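Long-range contacts in citrate synthase (Metallosphaera sedula, PDB 6ABW), which probably catalyses the condensation of oxaloacetate with acetyl-CoA and water into citrate and CoA, a step of the tricarboxylic acid cycle: residues M249-F254 with A304-E309; G245-T250 with A297-E302; N145-K150 with L335-Y340; K285-I290 with S328-Y333. One frame throughout, in Å; residues are numbered along the deposited sequence.

In the fold
Contacts 1 and 2 lie side by side, about 8 Å between centres, and both use helix 295-315. Contact 1 has a buried apolar interior with a salt bridge at its margin, whereas contact 2 is a surface contact in which a lysine reaches over the loop that leads into helix 250-260. Contact 4 is buried, with apolar side chains meeting each other and backbone; it joins helices 278-292 and 325-335, and Phe301 from the helix of contact 2 packs against Ala287 and Val330 there. Contact 3, partly buried, holds the loop after helix 325-335 against helix 128-151 and mixes apolar with cation-pi packing. A probable hydrogen bond from Phe337 N to Phe332 O ties contacts 3 and 4.

Contact 1. Residues M249-F254 with A304-E309; sequences MTESWF and AQKLEE
Leu307 and Thr250 meet in a buried helix-helix contact with a charged margin, where the first turn of helix 250-260 leans on the middle of helix 295-315. The short axes come within 10.1 Å and cross at -47°. Leu307 enters between three side chains of the opposing turn: its CG lies 3.7 Å from Thr250 CG2, while CD2 wedges between two rings, 3.7 Å from Trp253 CZ3 and 3.7 Å from Phe254 CD1. Thr250 OG1 lies anti to the carbonyl carbon (chi1 -50°), bonded to Pro247 O, which puts the methyl CG2 opposite the backbone N and against the leucine. Trp253 turns its NE1 to Glu243 on helix 233-244. Toward the surface, Lys306 rests its CG 3.8 Å from Thr250 CG2, bends at chi2 (46°), and carries NZ to Glu251 OE2 at 3.0 Å, on the lone pair that points away from OE1. Lys306 NZ also makes a long salt bridge to Glu309 OE1, at 3.7 Å. Leu307 further lies about 4 Å from the side chain of Leu265, which binds acetyl-CoA. One ammonium group thus probably offsets two carboxylates at the margin, while branched methyls and aromatic carbons fill the interior beside the acetyl-CoA site.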
loop_
_atom_site.group_PDB
_atom_site.type_symbol
_atom_site.label_atom_id
_atom_site.label_comp_id
_atom_site.label_asym_id
_atom_site.label_seq_id
_atom_site.Cartn_x
_atom_site.Cartn_y
_atom_site.Cartn_z
ATOM N N MET A 249 0.225 -42.771 -2.809
ATOM C CA MET A 249 -1.129 -42.262 -2.845
ATOM C C MET A 249 -1.408 -41.270 -3.954
ATOM O O MET A 249 -2.532 -40.768 -4.037
ATOM C CB MET A 249 -1.439 -41.541 -1.536
ATOM C CG MET A 249 -1.109 -42.283 -0.295
ATOM S SD MET A 249 -2.369 -43.488 0.037
ATOM C CE MET A 249 -1.234 -44.833 0.185
ATOM N N THR A 250 -0.371 -40.878 -4.711
ATOM C CA THR A 250 -0.518 -39.799 -5.704
ATOM C C THR A 250 -1.497 -40.112 -6.800
ATOM O O THR A 250 -2.330 -39.292 -7.146
ATOM C CB THR A 250 0.869 -39.401 -6.276
ATOM O OG1 THR A 250 1.767 -39.166 -5.175
ATOM C CG2 THR A 250 0.754 -38.130 -7.088
ATOM N N GLU A 251 -1.382 -41.289 -7.386
ATOM C CA GLU A 251 -2.281 -41.660 -8.484
ATOM C C GLU A 251 -3.732 -41.615 -8.096
ATOM O O GLU A 251 -4.568 -41.097 -8.835
ATOM C CB GLU A 251 -1.974 -43.061 -9.011
ATOM C CG GLU A 251 -0.805 -43.032 -9.955
ATOM C CD GLU A 251 -0.464 -44.384 -10.644
ATOM O OE1 GLU A 251 -1.300 -45.381 -10.626
ATOM O OE2 GLU A 251 0.657 -44.360 -11.260
ATOM N N SER A 252 -4.034 -42.125 -6.900
ATOM C CA SER A 252 -5.399 -42.092 -6.392
ATOM C C SER A 252 -5.937 -40.671 -6.177
ATOM O O SER A 252 -7.072 -40.374 -6.604
ATOM C CB SER A 252 -5.556 -42.958 -5.104
ATOM O OG SER A 252 -6.820 -42.744 -4.505
ATOM N N TRP A 253 -5.129 -39.803 -5.559
ATOM C CA TRP A 253 -5.484 -38.426 -5.409
ATOM C C TRP A 253 -5.758 -37.772 -6.785
ATOM O O TRP A 253 -6.727 -37.027 -6.930
ATOM C CB TRP A 253 -4.401 -37.688 -4.664
ATOM C CG TRP A 253 -4.661 -36.243 -4.386
ATOM C CD1 TRP A 253 -5.129 -35.700 -3.221
ATOM C CD2 TRP A 253 -4.375 -35.142 -5.267
ATOM N NE1 TRP A 253 -5.238 -34.333 -3.359
ATOM C CE2 TRP A 253 -4.754 -33.970 -4.597
ATOM C CE3 TRP A 253 -3.841 -35.043 -6.586
ATOM C CZ2 TRP A 253 -4.590 -32.706 -5.153
ATOM C CZ3 TRP A 253 -3.695 -33.779 -7.147
ATOM C CH2 TRP A 253 -4.088 -32.619 -6.451
ATOM N N PHE A 254 -4.885 -38.036 -7.717
ATOM C CA PHE A 254 -4.995 -37.424 -9.085
ATOM C C PHE A 254 -6.280 -37.965 -9.742
ATOM O O PHE A 254 -7.052 -37.177 -10.305
ATOM C CB PHE A 254 -3.794 -37.780 -9.947
ATOM C CG PHE A 254 -3.736 -37.041 -11.274
ATOM C CD1 PHE A 254 -3.178 -35.772 -11.385
ATOM C CD2 PHE A 254 -4.161 -37.645 -12.426
ATOM C CE1 PHE A 254 -3.130 -35.100 -12.655
ATOM C CE2 PHE A 254 -4.059 -37.011 -13.665
ATOM C CZ PHE A 254 -3.561 -35.732 -13.769
ATOM N N ALA A 304 5.690 -34.635 -5.726
ATOM C CA ALA A 304 5.640 -33.597 -6.789
ATOM C C ALA A 304 6.066 -34.150 -8.131
ATOM O O ALA A 304 5.412 -33.884 -9.149
ATOM C CB ALA A 304 6.592 -32.462 -6.445
ATOM N N GLN A 305 7.128 -34.943 -8.117
ATOM C CA GLN A 305 7.629 -35.503 -9.369
ATOM C C GLN A 305 6.568 -36.443 -10.047
ATOM O O GLN A 305 6.356 -36.398 -11.267
ATOM C CB GLN A 305 9.017 -36.157 -9.183
ATOM C CG GLN A 305 9.573 -36.758 -10.464
ATOM C CD GLN A 305 11.112 -36.675 -10.589
ATOM O OE1 GLN A 305 11.639 -36.403 -11.680
ATOM N NE2 GLN A 305 11.812 -36.858 -9.475
ATOM N N LYS A 306 5.894 -37.237 -9.247
ATOM C CA LYS A 306 4.838 -38.121 -9.767
ATOM C C LYS A 306 3.648 -37.313 -10.283
ATOM O O LYS A 306 3.101 -37.597 -11.369
ATOM C CB LYS A 306 4.361 -39.046 -8.651
ATOM C CG LYS A 306 3.360 -40.085 -9.109
ATOM C CD LYS A 306 3.722 -40.824 -10.433
ATOM C CE LYS A 306 2.663 -41.887 -10.751
ATOM N NZ LYS A 306 3.151 -42.809 -11.821
ATOM N N LEU A 307 3.241 -36.279 -9.538
ATOM C CA LEU A 307 2.183 -35.366 -10.058
ATOM C C LEU A 307 2.565 -34.656 -11.319
ATOM O O LEU A 307 1.722 -34.427 -12.248
ATOM C CB LEU A 307 1.780 -34.332 -9.012
ATOM C CG LEU A 307 0.655 -34.594 -8.100
ATOM C CD1 LEU A 307 0.421 -33.348 -7.218
ATOM C CD2 LEU A 307 -0.625 -35.032 -8.861
ATOM N N GLU A 308 3.829 -34.280 -11.437
ATOM C CA GLU A 308 4.255 -33.627 -12.651
ATOM C C GLU A 308 4.070 -34.567 -13.848
ATOM O O GLU A 308 3.600 -34.173 -14.919
ATOM C CB GLU A 308 5.761 -33.253 -12.522
ATOM C CG GLU A 308 6.331 -32.594 -13.804
ATOM C CD GLU A 308 7.851 -32.386 -13.791
ATOM O OE1 GLU A 308 8.611 -32.846 -12.900
ATOM O OE2 GLU A 308 8.275 -31.768 -14.756
ATOM N N GLU A 309 4.450 -35.815 -13.661
ATOM C CA GLU A 309 4.331 -36.824 -14.740
ATOM C C GLU A 309 2.871 -37.018 -15.133
ATOM O O GLU A 309 2.485 -36.985 -16.312
ATOM C CB GLU A 309 4.890 -38.194 -14.285
ATOM C CG GLU A 309 4.870 -39.201 -15.425
ATOM C CD GLU A 309 5.752 -40.428 -15.205
ATOM O OE1 GLU A 309 5.484 -41.179 -14.217
ATOM O OE2 GLU A 309 6.680 -40.670 -16.051
#

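Contact 2. Residues G245-T250 with A297-E302; sequences GEPDMT and ARKYFE
Lys299, which reaches across to Gly245, lays its CE on one face of the neighbouring Tyr300 ring, 3.9 Å above the plane and toward the rim; that ring also meets Phe238 and Tyr333 edge-to-face. The carboxylate of Glu246 lies against the lysine chain, with OE1 3.7 Å from Lys299 CD. The Pro247 ring sits nearly at right angles to that chain, its CD 3.8 Å from Lys299 CG, and turns CG toward Glu302 OE1. At the end of the lysine, a bend at chi3 (71°) swings NZ over the loop to give a weak hydrogen bond to Gly245 O, at 3.0 Å. Gly245 leaves helix 233-244 with positive phi, a backbone shape in which a side chain would collide with the preceding carbonyl oxygen. The loop then makes a 3-10 turn at 247-249 before helix 250-260, and Pro247 O accepts both Thr250 N and Thr250 OG1 from the same face of its plane, the hydroxyl at 2.9 Å. An alanine in place of Lys299 would remove the chain lying against Pro247 and Glu246, and is likely to leave Gly245 O without this donor and the carboxylate of Glu246 without its nearby positive charge. With Glu246 OE2 4.1 Å from Lys299 NZ, beyond a salt bridge, attraction here is probably diffuse, and the aliphatic part of the lysine probably contributes alongside its charge.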
loop_
_atom_site.group_PDB
_atom_site.type_symbol
_atom_site.label_atom_id
_atom_site.label_comp_id
_atom_site.label_asym_id
_atom_site.label_seq_id
_atom_site.Cartn_x
_atom_site.Cartn_y
_atom_site.Cartn_z
ATOM N N GLY A 245 0.321 -36.868 0.953
ATOM C CA GLY A 245 0.937 -37.478 2.123
ATOM C C GLY A 245 2.035 -38.455 1.865
ATOM O O GLY A 245 3.096 -38.342 2.445
ATOM N N GLU A 246 1.833 -39.408 0.958
ATOM C CA GLU A 246 2.805 -40.488 0.650
ATOM C C GLU A 246 2.817 -40.733 -0.868
ATOM O O GLU A 246 1.741 -40.646 -1.484
ATOM C CB GLU A 246 2.384 -41.794 1.321
ATOM C CG GLU A 246 2.281 -41.732 2.826
ATOM C CD GLU A 246 3.640 -41.553 3.508
ATOM O OE1 GLU A 246 4.656 -41.875 2.860
ATOM O OE2 GLU A 246 3.714 -41.094 4.695
ATOM N N PRO A 247 3.991 -40.962 -1.455
ATOM C CA PRO A 247 4.060 -41.102 -2.909
ATOM C C PRO A 247 3.128 -42.147 -3.556
ATOM O O PRO A 247 2.573 -41.935 -4.663
ATOM C CB PRO A 247 5.520 -41.533 -3.163
ATOM C CG PRO A 247 6.261 -40.935 -2.019
ATOM C CD PRO A 247 5.344 -41.025 -0.842
ATOM N N ASP A 248 2.967 -43.259 -2.853
ATOM C CA ASP A 248 2.053 -44.334 -3.338
ATOM C C ASP A 248 0.564 -43.944 -3.346
ATOM O O ASP A 248 -0.277 -44.705 -3.862
ATOM C CB ASP A 248 2.260 -45.648 -2.527
ATOM C CG ASP A 248 3.674 -46.245 -2.690
ATOM O OD1 ASP A 248 4.387 -45.894 -3.690
ATOM O OD2 ASP A 248 4.076 -47.069 -1.785
ATOM N N MET A 249 0.225 -42.771 -2.809
ATOM C CA MET A 249 -1.129 -42.262 -2.845
ATOM C C MET A 249 -1.408 -41.270 -3.954
ATOM O O MET A 249 -2.532 -40.768 -4.037
ATOM C CB MET A 249 -1.439 -41.541 -1.536
ATOM C CG MET A 249 -1.109 -42.283 -0.295
ATOM S SD MET A 249 -2.369 -43.488 0.037
ATOM C CE MET A 249 -1.234 -44.833 0.185
ATOM N N THR A 250 -0.371 -40.878 -4.711
ATOM C CA THR A 250 -0.518 -39.799 -5.704
ATOM C C THR A 250 -1.497 -40.112 -6.800
ATOM O O THR A 250 -2.330 -39.292 -7.146
ATOM C CB THR A 250 0.869 -39.401 -6.276
ATOM O OG1 THR A 250 1.767 -39.166 -5.175
ATOM C CG2 THR A 250 0.754 -38.130 -7.088
ATOM N N ALA A 297 11.116 -33.973 3.425
ATOM C CA ALA A 297 11.361 -33.216 2.211
ATOM C C ALA A 297 11.442 -34.118 0.988
ATOM O O ALA A 297 10.922 -33.782 -0.072
ATOM C CB ALA A 297 12.614 -32.362 2.336
ATOM N N ARG A 298 12.054 -35.290 1.146
ATOM C CA ARG A 298 12.249 -36.234 0.027
ATOM C C ARG A 298 10.888 -36.757 -0.445
ATOM O O ARG A 298 10.652 -36.874 -1.636
ATOM C CB ARG A 298 13.133 -37.414 0.472
ATOM C CG ARG A 298 13.610 -38.291 -0.681
ATOM C CD ARG A 298 14.156 -39.613 -0.136
ATOM N NE ARG A 298 14.977 -40.334 -1.113
ATOM C CZ ARG A 298 15.423 -41.597 -0.982
ATOM N NH1 ARG A 298 16.170 -42.134 -1.945
ATOM N NH2 ARG A 298 15.126 -42.342 0.092
ATOM N N LYS A 299 10.020 -37.076 0.506
ATOM C CA LYS A 299 8.703 -37.565 0.249
ATOM C C LYS A 299 7.896 -36.567 -0.617
ATOM O O LYS A 299 7.225 -36.965 -1.619
ATOM C CB LYS A 299 8.060 -37.800 1.617
ATOM C CG LYS A 299 6.750 -38.493 1.688
ATOM C CD LYS A 299 6.220 -38.504 3.126
ATOM C CE LYS A 299 5.765 -37.105 3.585
ATOM N NZ LYS A 299 4.743 -37.169 4.681
ATOM N N TYR A 300 7.963 -35.281 -0.254
ATOM C CA TYR A 300 7.243 -34.234 -1.011
ATOM C C TYR A 300 7.788 -34.057 -2.409
ATOM O O TYR A 300 7.007 -33.863 -3.315
ATOM C CB TYR A 300 7.190 -32.935 -0.186
ATOM C CG TYR A 300 6.311 -33.060 1.040
ATOM C CD1 TYR A 300 5.035 -33.663 0.992
ATOM C CD2 TYR A 300 6.766 -32.648 2.274
ATOM C CE1 TYR A 300 4.250 -33.798 2.131
ATOM C CE2 TYR A 300 5.967 -32.745 3.413
ATOM C CZ TYR A 300 4.694 -33.283 3.320
ATOM O OH TYR A 300 3.865 -33.391 4.413
ATOM N N PHE A 301 9.084 -34.155 -2.595
ATOM C CA PHE A 301 9.742 -34.061 -3.873
ATOM C C PHE A 301 9.289 -35.237 -4.741
ATOM O O PHE A 301 8.909 -35.048 -5.874
ATOM C CB PHE A 301 11.279 -34.041 -3.796
ATOM C CG PHE A 301 11.940 -34.077 -5.141
ATOM C CD1 PHE A 301 11.940 -32.960 -5.961
ATOM C CD2 PHE A 301 12.507 -35.249 -5.634
ATOM C CE1 PHE A 301 12.540 -32.950 -7.225
ATOM C CE2 PHE A 301 13.048 -35.284 -6.943
ATOM C CZ PHE A 301 13.081 -34.129 -7.725
ATOM N N GLU A 302 9.199 -36.422 -4.128
ATOM C CA GLU A 302 8.748 -37.632 -4.857
ATOM C C GLU A 302 7.306 -37.529 -5.236
ATOM O O GLU A 302 6.937 -37.902 -6.322
ATOM C CB GLU A 302 8.993 -38.896 -4.017
ATOM C CG GLU A 302 10.497 -39.134 -3.854
ATOM C CD GLU A 302 10.873 -40.465 -3.181
ATOM O OE1 GLU A 302 9.933 -41.247 -2.839
ATOM O OE2 GLU A 302 12.118 -40.712 -2.987
#

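Contact 3. Residues N145-K150 with L335-Y340; sequences NVLRAK and LGFPVY
Tyr340 and Lys150 slide past each other in opposite directions, the lysine chain running over one face of the tyrosine ring. Lys150 CE stands 3.3 Å from Tyr340 CD1 and 3.6 Å from the ring centroid as a CH-pi contact. Bends at chi3 (75°) and chi4 (55°) fold the end of the chain over the ring, where NZ makes a cation-pi interaction 4.7 Å from the centroid and 15° off its normal. The same NZ is hydrogen-bonded to Ser102 O. Pro338 CB lies on the opposite face, 3.7 Å above the plane, so the ring is held between proline and lysine, and its hydroxyl bonds Glu151 at the end of helix 128-151. Gly336, with positive phi, closes helix 325-335 in a Schellman motif, and the chain then runs through Phe337 and Pro338 to a 3-10 turn that leads to helix 342-365. A leucine in place of Tyr340 would probably leave the ammonium of Lys150 without its aromatic face and Glu151 without this hydroxyl partner. Leu147, one helical turn before Lys150, splits its two methyls between the loop residues: CD1 meets Pro338 CD at 3.6 Å and Tyr340 OH at 3.8 Å, while CD2 is 4.0 Å from Phe337 CE1. Phe337 also meets the ring of Phe173 on helix 164-173.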
loop_
_atom_site.group_PDB
_atom_site.type_symbol
_atom_site.label_atom_id
_atom_site.label_comp_id
_atom_site.label_asym_id
_atom_site.label_seq_id
_atom_site.Cartn_x
_atom_site.Cartn_y
_atom_site.Cartn_z
ATOM N N ASN A 145 13.008 -12.602 10.651
ATOM C CA ASN A 145 12.375 -12.312 11.933
ATOM C C ASN A 145 10.889 -12.619 11.991
ATOM O O ASN A 145 10.353 -12.981 13.010
ATOM C CB ASN A 145 12.783 -10.945 12.428
ATOM C CG ASN A 145 14.208 -10.996 12.981
ATOM O OD1 ASN A 145 14.453 -11.674 13.984
ATOM N ND2 ASN A 145 15.163 -10.466 12.207
ATOM N N VAL A 146 10.217 -12.532 10.808
ATOM C CA VAL A 146 8.846 -12.963 10.696
ATOM C C VAL A 146 8.763 -14.476 10.951
ATOM O O VAL A 146 7.921 -14.974 11.702
ATOM C CB VAL A 146 8.260 -12.532 9.318
ATOM C CG1 VAL A 146 6.941 -13.270 8.988
ATOM C CG2 VAL A 146 7.996 -11.032 9.292
ATOM N N LEU A 147 9.673 -15.237 10.371
ATOM C CA LEU A 147 9.699 -16.673 10.609
ATOM C C LEU A 147 9.910 -16.942 12.101
ATOM O O LEU A 147 9.200 -17.799 12.732
ATOM C CB LEU A 147 10.785 -17.331 9.740
ATOM C CG LEU A 147 11.177 -18.753 10.264
ATOM C CD1 LEU A 147 10.027 -19.682 10.037
ATOM C CD2 LEU A 147 12.451 -19.188 9.550
ATOM N N ARG A 148 10.907 -16.252 12.644
ATOM C CA ARG A 148 11.311 -16.533 14.006
ATOM C C ARG A 148 10.236 -16.125 15.047
ATOM O O ARG A 148 9.928 -16.854 15.996
ATOM C CB ARG A 148 12.671 -15.940 14.244
ATOM C CG ARG A 148 13.757 -16.715 13.503
ATOM C CD ARG A 148 15.109 -16.056 13.673
ATOM N NE ARG A 148 15.666 -16.296 15.004
ATOM C CZ ARG A 148 16.318 -17.401 15.373
ATOM N NH1 ARG A 148 16.712 -17.507 16.621
ATOM N NH2 ARG A 148 16.497 -18.444 14.550
ATOM N N ALA A 149 9.584 -14.995 14.834
ATOM C CA ALA A 149 8.400 -14.654 15.602
ATOM C C ALA A 149 7.297 -15.665 15.579
ATOM O O ALA A 149 6.725 -16.028 16.623
ATOM C CB ALA A 149 7.873 -13.292 15.262
ATOM N N LYS A 150 6.969 -16.138 14.384
ATOM C CA LYS A 150 5.886 -17.094 14.242
ATOM C C LYS A 150 6.246 -18.446 14.915
ATOM O O LYS A 150 5.362 -19.100 15.467
ATOM C CB LYS A 150 5.488 -17.253 12.784
ATOM C CG LYS A 150 4.729 -16.048 12.258
ATOM C CD LYS A 150 4.383 -16.190 10.763
ATOM C CE LYS A 150 3.241 -17.157 10.481
ATOM N NZ LYS A 150 1.934 -16.934 11.170
ATOM N N LEU A 335 14.676 -26.525 2.594
ATOM C CA LEU A 335 15.526 -25.597 3.313
ATOM C C LEU A 335 15.174 -25.460 4.784
ATOM O O LEU A 335 16.018 -24.944 5.524
ATOM C CB LEU A 335 15.542 -24.229 2.667
ATOM C CG LEU A 335 16.215 -24.196 1.302
ATOM C CD1 LEU A 335 15.917 -22.913 0.620
ATOM C CD2 LEU A 335 17.760 -24.420 1.392
ATOM N N GLY A 336 13.961 -25.841 5.202
ATOM C CA GLY A 336 13.473 -25.702 6.596
ATOM C C GLY A 336 12.374 -24.700 6.796
ATOM O O GLY A 336 11.973 -24.451 7.922
ATOM N N PHE A 337 11.853 -24.125 5.694
ATOM C CA PHE A 337 10.821 -23.126 5.867
ATOM C C PHE A 337 9.468 -23.788 5.951
ATOM O O PHE A 337 9.138 -24.620 5.127
ATOM C CB PHE A 337 10.827 -22.077 4.755
ATOM C CG PHE A 337 12.042 -21.179 4.763
ATOM C CD1 PHE A 337 12.107 -20.072 5.636
ATOM C CD2 PHE A 337 13.067 -21.363 3.902
ATOM C CE1 PHE A 337 13.208 -19.273 5.671
ATOM C CE2 PHE A 337 14.168 -20.516 3.893
ATOM C CZ PHE A 337 14.270 -19.493 4.809
ATOM N N PRO A 338 8.644 -23.367 6.923
ATOM C CA PRO A 338 7.282 -23.861 6.880
ATOM C C PRO A 338 6.488 -23.303 5.675
ATOM O O PRO A 338 6.775 -22.191 5.204
ATOM C CB PRO A 338 6.697 -23.425 8.219
ATOM C CG PRO A 338 7.793 -22.774 8.969
ATOM C CD PRO A 338 8.968 -22.560 8.120
ATOM N N VAL A 339 5.395 -23.969 5.360
ATOM C CA VAL A 339 4.534 -23.581 4.255
ATOM C C VAL A 339 4.039 -22.106 4.424
ATOM O O VAL A 339 3.919 -21.352 3.470
ATOM C CB VAL A 339 3.344 -24.526 4.103
ATOM C CG1 VAL A 339 2.388 -24.050 2.996
ATOM C CG2 VAL A 339 3.869 -25.934 3.751
ATOM N N TYR A 340 3.793 -21.681 5.642
ATOM C CA TYR A 340 3.265 -20.339 5.867
ATOM C C TYR A 340 4.218 -19.221 5.424
ATOM O O TYR A 340 3.815 -18.051 5.400
ATOM C CB TYR A 340 2.766 -20.087 7.322
ATOM C CG TYR A 340 3.787 -20.207 8.427
ATOM C CD1 TYR A 340 4.809 -19.284 8.562
ATOM C CD2 TYR A 340 3.697 -21.236 9.392
ATOM C CE1 TYR A 340 5.729 -19.359 9.589
ATOM C CE2 TYR A 340 4.640 -21.332 10.407
ATOM C CZ TYR A 340 5.626 -20.393 10.519
ATOM O OH TYR A 340 6.573 -20.469 11.515
#

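Contact 4. Residues K285-I290 with S328-Y333; sequences KYAKVI and SGVVFY
The helical turn on which Ala287 and Ile290 pack is braced by the bond from Tyr333 N to Gly329 O, 2.8 Å, and by that from Phe332 N to Ser328 O. Between these donors and acceptors sit Val330 and Val331, the pair that meets helix 278-292. The two short axes run 8.6 Å apart at 32°, and the CA atoms of Ala287 and Val331 are 4.8 Å apart, an approach that the small alanine side chain permits. Its single methyl touches both valines: Ala287 CB lies 3.8 Å from both Val330 CG1 and Val331 CG2. Val331 CG2 also presses on the backbone itself, 3.7 Å from Ala287 N. Three residues on, Ile290 stretches its longer branch across: CG1 stands between the backbone N and the carbonyl carbon (chi1 59°), and CD1 ends 3.7 Å from Val331 O and close to Val331 CG1. Phe301 of helix 295-315 packs against both Ala287 and Val330, so three successive helices of the chain meet here, while Ile290 also touches Ala184 on helix 179-191. Helix 325-335 opens with Asp325, a predicted active-site residue about 10 Å from the side chain of Val330. Across the contact the meeting groups are hydrocarbon and backbone; the fit therefore rests on shape and burial rather than on charge.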
loop_
_atom_site.group_PDB
_atom_site.type_symbol
_atom_site.label_atom_id
_atom_site.label_comp_id
_atom_site.label_asym_id
_atom_site.label_seq_id
_atom_site.Cartn_x
_atom_site.Cartn_y
_atom_site.Cartn_z
ATOM N N LYS A 285 15.556 -28.713 -10.389
ATOM C CA LYS A 285 16.966 -29.097 -10.289
ATOM C C LYS A 285 17.435 -28.934 -8.873
ATOM O O LYS A 285 18.036 -29.846 -8.292
ATOM C CB LYS A 285 17.756 -28.213 -11.212
ATOM C CG LYS A 285 19.276 -28.353 -11.211
ATOM C CD LYS A 285 19.803 -27.244 -12.146
ATOM C CE LYS A 285 21.093 -27.578 -12.879
ATOM N NZ LYS A 285 22.229 -27.411 -11.953
ATOM N N TYR A 286 17.128 -27.760 -8.280
ATOM C CA TYR A 286 17.603 -27.458 -6.971
ATOM C C TYR A 286 16.832 -28.185 -5.913
ATOM O O TYR A 286 17.398 -28.507 -4.903
ATOM C CB TYR A 286 17.699 -25.927 -6.719
ATOM C CG TYR A 286 18.869 -25.350 -7.465
ATOM C CD1 TYR A 286 20.200 -25.510 -6.981
ATOM C CD2 TYR A 286 18.710 -24.782 -8.658
ATOM C CE1 TYR A 286 21.264 -25.023 -7.694
ATOM C CE2 TYR A 286 19.770 -24.284 -9.383
ATOM C CZ TYR A 286 21.055 -24.422 -8.904
ATOM O OH TYR A 286 22.066 -23.927 -9.744
ATOM N N ALA A 287 15.559 -28.529 -6.160
ATOM C CA ALA A 287 14.787 -29.311 -5.215
ATOM C C ALA A 287 15.333 -30.746 -4.974
ATOM O O ALA A 287 15.315 -31.241 -3.878
ATOM C CB ALA A 287 13.356 -29.411 -5.695
ATOM N N LYS A 288 15.778 -31.366 -6.058
ATOM C CA LYS A 288 16.312 -32.735 -6.069
ATOM C C LYS A 288 17.500 -32.911 -5.118
ATOM O O LYS A 288 17.467 -33.658 -4.171
ATOM C CB LYS A 288 16.729 -33.083 -7.492
ATOM C CG LYS A 288 17.327 -34.485 -7.568
ATOM C CD LYS A 288 17.008 -35.175 -8.874
ATOM C CE LYS A 288 17.374 -36.649 -8.711
ATOM N NZ LYS A 288 17.106 -37.335 -9.994
ATOM N N VAL A 289 18.493 -32.089 -5.288
ATOM C CA VAL A 289 19.646 -32.092 -4.397
ATOM C C VAL A 289 19.358 -32.003 -2.889
ATOM O O VAL A 289 19.685 -32.892 -2.079
ATOM C CB VAL A 289 20.537 -30.880 -4.775
ATOM C CG1 VAL A 289 21.867 -30.957 -4.025
ATOM C CG2 VAL A 289 20.697 -30.770 -6.295
ATOM N N ILE A 290 18.709 -30.915 -2.485
ATOM C CA ILE A 290 18.538 -30.678 -1.070
ATOM C C ILE A 290 17.401 -31.475 -0.436
ATOM O O ILE A 290 17.365 -31.629 0.788
ATOM C CB ILE A 290 18.365 -29.156 -0.753
ATOM C CG1 ILE A 290 17.160 -28.576 -1.487
ATOM C CG2 ILE A 290 19.618 -28.398 -1.158
ATOM C CD1 ILE A 290 16.796 -27.207 -0.997
ATOM N N SER A 328 8.722 -24.579 -6.250
ATOM C CA SER A 328 9.406 -23.611 -5.365
ATOM C C SER A 328 9.183 -23.972 -3.898
ATOM O O SER A 328 10.126 -23.944 -3.078
ATOM C CB SER A 328 8.922 -22.180 -5.690
ATOM O OG SER A 328 7.509 -22.043 -5.491
ATOM N N GLY A 329 7.956 -24.370 -3.550
ATOM C CA GLY A 329 7.630 -24.838 -2.254
ATOM C C GLY A 329 8.467 -26.017 -1.798
ATOM O O GLY A 329 8.907 -26.106 -0.637
ATOM N N VAL A 330 8.698 -26.970 -2.688
ATOM C CA VAL A 330 9.584 -28.075 -2.405
ATOM C C VAL A 330 10.977 -27.597 -1.993
ATOM O O VAL A 330 11.521 -28.108 -1.034
ATOM C CB VAL A 330 9.666 -29.104 -3.555
ATOM C CG1 VAL A 330 10.607 -30.269 -3.153
ATOM C CG2 VAL A 330 8.269 -29.635 -3.841
ATOM N N VAL A 331 11.558 -26.645 -2.697
ATOM C CA VAL A 331 12.840 -26.040 -2.338
ATOM C C VAL A 331 12.746 -25.381 -0.967
ATOM O O VAL A 331 13.561 -25.658 -0.064
ATOM C CB VAL A 331 13.312 -25.042 -3.403
ATOM C CG1 VAL A 331 14.542 -24.308 -2.964
ATOM C CG2 VAL A 331 13.641 -25.758 -4.710
ATOM N N PHE A 332 11.741 -24.548 -0.767
ATOM C CA PHE A 332 11.656 -23.835 0.513
ATOM C C PHE A 332 11.458 -24.764 1.708
ATOM O O PHE A 332 12.115 -24.612 2.785
ATOM C CB PHE A 332 10.527 -22.797 0.482
ATOM C CG PHE A 332 10.671 -21.727 -0.555
ATOM C CD1 PHE A 332 11.887 -21.128 -0.861
ATOM C CD2 PHE A 332 9.487 -21.272 -1.217
ATOM C CE1 PHE A 332 11.968 -20.133 -1.789
ATOM C CE2 PHE A 332 9.624 -20.241 -2.151
ATOM C CZ PHE A 332 10.860 -19.688 -2.353
ATOM N N TYR A 333 10.622 -25.754 1.519
ATOM C CA TYR A 333 10.398 -26.770 2.566
ATOM C C TYR A 333 11.677 -27.530 2.892
ATOM O O TYR A 333 11.989 -27.703 4.076
ATOM C CB TYR A 333 9.313 -27.756 2.114
ATOM C CG TYR A 333 8.821 -28.601 3.239
ATOM C CD1 TYR A 333 7.873 -28.135 4.114
ATOM C CD2 TYR A 333 9.386 -29.860 3.468
ATOM C CE1 TYR A 333 7.411 -28.951 5.148
ATOM C CE2 TYR A 333 8.963 -30.657 4.504
ATOM C CZ TYR A 333 7.994 -30.202 5.339
ATOM O OH TYR A 333 7.579 -31.036 6.353
#